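Long-range contact in chromosome segregation protein smc (Pyrococcus furiosus, PDB 3KTA), which probably serves chromosome condensation and partitioning as an SMC protein, this chain being the N-terminal part of its ABC-type ATPase head: residues Ile95-Arg103 with Ser112-Arg120. Sequence-based numbering, arbitrary orientation.
Sequences IDEDEVVIR and SSYWLNGRR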
loop_
_atom_site.group_PDB
_atom_site.type_symbol
_atom_site.label_atom_id
_atom_site.label_comp_id
_atom_site.label_asym_id
_atom_site.label_seq_id
_atom_site.Cartn_x
_atom_site.Cartn_y
_atom_site.Cartn_z
ATOM N N ILE A 95 16.864 11.335 -12.117
ATOM C CA ILE A 95 16.594 12.682 -12.598
ATOM C C ILE A 95 17.281 13.630 -11.626
ATOM O O ILE A 95 17.105 13.500 -10.412
ATOM C CB ILE A 95 15.085 12.994 -12.593
ATOM C CG1 ILE A 95 14.334 12.073 -13.560
ATOM C CG2 ILE A 95 14.830 14.460 -12.943
ATOM C CD1 ILE A 95 12.822 12.218 -13.475
ATOM N N ASP A 96 18.067 14.569 -12.152
ATOM C CA ASP A 96 18.862 15.454 -11.309
ATOM C C ASP A 96 18.033 16.609 -10.770
ATOM O O ASP A 96 18.366 17.779 -10.978
ATOM C CB ASP A 96 20.074 15.993 -12.083
ATOM C CG ASP A 96 21.119 16.615 -11.172
ATOM O OD1 ASP A 96 20.980 16.509 -9.936
ATOM O OD2 ASP A 96 22.084 17.212 -11.691
ATOM N N GLU A 97 16.945 16.276 -10.080
ATOM C CA GLU A 97 16.093 17.278 -9.453
ATOM C C GLU A 97 15.632 16.804 -8.083
ATOM O O GLU A 97 15.367 15.613 -7.903
ATOM C CB GLU A 97 14.855 17.520 -10.313
ATOM C CG GLU A 97 15.156 18.046 -11.704
ATOM C CD GLU A 97 15.577 19.497 -11.699
ATOM O OE1 GLU A 97 15.278 20.196 -10.713
ATOM O OE2 GLU A 97 16.205 19.938 -12.688
ATOM N N ASP A 98 15.523 17.729 -7.135
ATOM C CA ASP A 98 15.006 17.401 -5.800
ATOM C C ASP A 98 13.517 17.102 -5.778
ATOM O O ASP A 98 13.019 16.536 -4.803
ATOM C CB ASP A 98 15.265 18.545 -4.823
ATOM C CG ASP A 98 16.713 18.666 -4.435
ATOM O OD1 ASP A 98 17.500 17.743 -4.740
ATOM O OD2 ASP A 98 17.057 19.691 -3.810
ATOM N N GLU A 99 12.805 17.512 -6.824
ATOM C CA GLU A 99 11.376 17.235 -6.931
ATOM C C GLU A 99 11.089 16.563 -8.264
ATOM O O GLU A 99 11.587 16.995 -9.310
ATOM C CB GLU A 99 10.571 18.531 -6.816
ATOM C CG GLU A 99 9.062 18.342 -6.940
ATOM C CD GLU A 99 8.323 19.670 -7.011
ATOM O OE1 GLU A 99 8.339 20.314 -8.085
ATOM O OE2 GLU A 99 7.738 20.070 -5.987
ATOM N N VAL A 100 10.302 15.489 -8.227
ATOM C CA VAL A 100 9.843 14.828 -9.440
ATOM C C VAL A 100 8.328 14.853 -9.431
ATOM O O VAL A 100 7.710 14.303 -8.517
ATOM C CB VAL A 100 10.335 13.368 -9.522
ATOM C CG1 VAL A 100 9.645 12.610 -10.668
ATOM C CG2 VAL A 100 11.871 13.323 -9.670
ATOM N N VAL A 101 7.737 15.500 -10.435
ATOM C CA VAL A 101 6.286 15.673 -10.489
ATOM C C VAL A 101 5.779 14.893 -11.687
ATOM O O VAL A 101 6.230 15.102 -12.824
ATOM C CB VAL A 101 5.888 17.167 -10.649
ATOM C CG1 VAL A 101 4.347 17.340 -10.632
ATOM C CG2 VAL A 101 6.517 18.019 -9.551
ATOM N N ILE A 102 4.832 13.997 -11.442
ATOM C CA ILE A 102 4.198 13.249 -12.513
ATOM C C ILE A 102 2.711 13.599 -12.533
ATOM O O ILE A 102 2.072 13.674 -11.482
ATOM C CB ILE A 102 4.388 11.738 -12.325
ATOM C CG1 ILE A 102 5.870 11.370 -12.438
ATOM C CG2 ILE A 102 3.565 10.968 -13.331
ATOM C CD1 ILE A 102 6.177 9.938 -12.006
ATOM N N ARG A 103 2.172 13.848 -13.725
ATOM C CA ARG A 103 0.761 14.196 -13.860
ATOM C C ARG A 103 0.147 13.324 -14.939
ATOM O O ARG A 103 0.775 13.070 -15.965
ATOM C CB ARG A 103 0.588 15.678 -14.233
ATOM C CG ARG A 103 -0.859 16.091 -14.452
ATOM C CD ARG A 103 -1.058 17.577 -14.168
ATOM N NE ARG A 103 -0.194 18.425 -14.984
ATOM C CZ ARG A 103 -0.592 19.059 -16.085
ATOM N NH1 ARG A 103 -1.841 18.935 -16.518
ATOM N NH2 ARG A 103 0.270 19.818 -16.758
ATOM N N SER A 112 -5.263 9.216 -22.369
ATOM C CA SER A 112 -4.517 9.835 -21.286
ATOM C C SER A 112 -3.342 10.655 -21.794
ATOM O O SER A 112 -2.639 10.244 -22.720
ATOM C CB SER A 112 -3.978 8.771 -20.318
ATOM O OG SER A 112 -4.969 8.354 -19.396
ATOM N N SER A 113 -3.129 11.803 -21.160
ATOM C CA SER A 113 -1.950 12.627 -21.371
ATOM C C SER A 113 -1.106 12.564 -20.103
ATOM O O SER A 113 -1.653 12.462 -19.003
ATOM C CB SER A 113 -2.354 14.074 -21.636
ATOM O OG SER A 113 -3.140 14.164 -22.814
ATOM N N TYR A 114 0.217 12.622 -20.258
ATOM C CA TYR A 114 1.130 12.585 -19.121
ATOM C C TYR A 114 2.136 13.740 -19.155
ATOM O O TYR A 114 2.509 14.222 -20.233
ATOM C CB TYR A 114 1.933 11.277 -19.125
ATOM C CG TYR A 114 1.155 10.019 -18.800
ATOM C CD1 TYR A 114 0.467 9.330 -19.789
ATOM C CD2 TYR A 114 1.137 9.505 -17.509
ATOM C CE1 TYR A 114 -0.240 8.171 -19.497
ATOM C CE2 TYR A 114 0.437 8.333 -17.211
ATOM C CZ TYR A 114 -0.244 7.680 -18.208
ATOM O OH TYR A 114 -0.934 6.526 -17.921
ATOM N N TRP A 115 2.582 14.169 -17.976
ATOM C CA TRP A 115 3.652 15.158 -17.837
ATOM C C TRP A 115 4.656 14.640 -16.827
ATOM O O TRP A 115 4.283 13.993 -15.852
ATOM C CB TRP A 115 3.131 16.502 -17.323
ATOM C CG TRP A 115 2.206 17.238 -18.246
ATOM C CD1 TRP A 115 2.508 18.341 -18.990
ATOM C CD2 TRP A 115 0.829 16.944 -18.504
ATOM N NE1 TRP A 115 1.403 18.750 -19.700
ATOM C CE2 TRP A 115 0.360 17.905 -19.423
ATOM C CE3 TRP A 115 -0.057 15.962 -18.046
ATOM C CZ2 TRP A 115 -0.952 17.907 -19.896
ATOM C CZ3 TRP A 115 -1.351 15.961 -18.515
ATOM C CH2 TRP A 115 -1.793 16.931 -19.430
ATOM N N LEU A 116 5.930 14.923 -17.074
ATOM C CA LEU A 116 6.997 14.639 -16.137
ATOM C C LEU A 116 7.767 15.936 -15.929
ATOM O O LEU A 116 8.281 16.523 -16.886
ATOM C CB LEU A 116 7.923 13.546 -16.677
ATOM C CG LEU A 116 9.233 13.322 -15.926
ATOM C CD1 LEU A 116 8.971 12.799 -14.504
ATOM C CD2 LEU A 116 10.127 12.346 -16.700
ATOM N N ASN A 117 7.811 16.411 -14.696
ATOM C CA ASN A 117 8.459 17.683 -14.405
ATOM C C ASN A 117 8.052 18.820 -15.344
ATOM O O ASN A 117 8.886 19.608 -15.792
ATOM C CB ASN A 117 9.979 17.526 -14.348
ATOM C CG ASN A 117 10.427 16.766 -13.113
ATOM O OD1 ASN A 117 9.642 16.577 -12.187
ATOM N ND2 ASN A 117 11.688 16.332 -13.090
ATOM N N GLY A 118 6.759 18.894 -15.631
ATOM C CA GLY A 118 6.208 20.034 -16.333
ATOM C C GLY A 118 6.360 19.946 -17.832
ATOM O O GLY A 118 6.017 20.894 -18.541
ATOM N N ARG A 119 6.866 18.812 -18.312
ATOM C CA ARG A 119 6.998 18.582 -19.752
ATOM C C ARG A 119 6.176 17.367 -20.166
ATOM O O ARG A 119 6.151 16.374 -19.447
ATOM C CB ARG A 119 8.473 18.400 -20.125
ATOM C CG ARG A 119 9.277 19.670 -19.853
ATOM C CD ARG A 119 10.711 19.403 -19.411
ATOM N NE ARG A 119 11.419 20.597 -18.920
ATOM C CZ ARG A 119 10.846 21.732 -18.500
ATOM N NH1 ARG A 119 9.526 21.877 -18.495
ATOM N NH2 ARG A 119 11.605 22.741 -18.073
ATOM N N ARG A 120 5.487 17.447 -21.305
ATOM C CA ARG A 120 4.725 16.295 -21.792
ATOM C C ARG A 120 5.616 15.047 -21.925
ATOM O O ARG A 120 6.784 15.129 -22.323
ATOM C CB ARG A 120 4.018 16.617 -23.122
ATOM C CG ARG A 120 2.828 17.590 -22.981
ATOM C CD ARG A 120 1.716 16.987 -22.136
ATOM N NE ARG A 120 1.169 15.797 -22.775
ATOM C CZ ARG A 120 0.267 15.826 -23.750
ATOM N NH1 ARG A 120 -0.216 16.989 -24.187
ATOM N NH2 ARG A 120 -0.161 14.688 -24.281
HETATM O O HOH W 1 4.671 17.191 -14.354
#
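R103 and W115 face each other as a hydrogen-bonded antiparallel pair, R103 N giving 3.0 Å to W115 O and W115 N giving 2.9 Å to R103 O. Two residues along, past the non-hydrogen-bonded pair I102 and L116, N117 N donates to V101 O (2.8 Å). V101 O also accepts a hydrogen bond from a water, which in turn accepts one from G118 N. The side-chain OD1 of N117 takes the place that its own backbone carbonyl would have in a regular hydrogen-bonded pair, accepting V101 N at 2.8 Å, almost straight (166°), while ND2 lies near I95 CG2. On the face of R103, the R103 guanidinium lies flat over the W115 indole in a cation-pi stack, R103 CZ 3.6 Å from the centroid of the W115 six-membered ring and planes at 16°. A bend at chi3 (57°) folds the arginine back over the ring, and its NH1 also forms a salt bridge with E81. The aliphatic CD of R120 rests on the opposite indole face. Replacing W115 with an alanine would probably leave the R103 guanidinium without its stacking surface and freer to turn. On the other face, L116 CD1 gathers I95 CD1, V100 CG1 (3.9 Å) and I102 CG1 into an apolar patch, with helix 123-132 packing against L116 and I102. This is a beta hairpin, 99-106 with 112-116, continued through a type I' turn, L116 to R119, into the sheet-edge strand 119-121 of the antiparallel sheet in the SMC ATPase head.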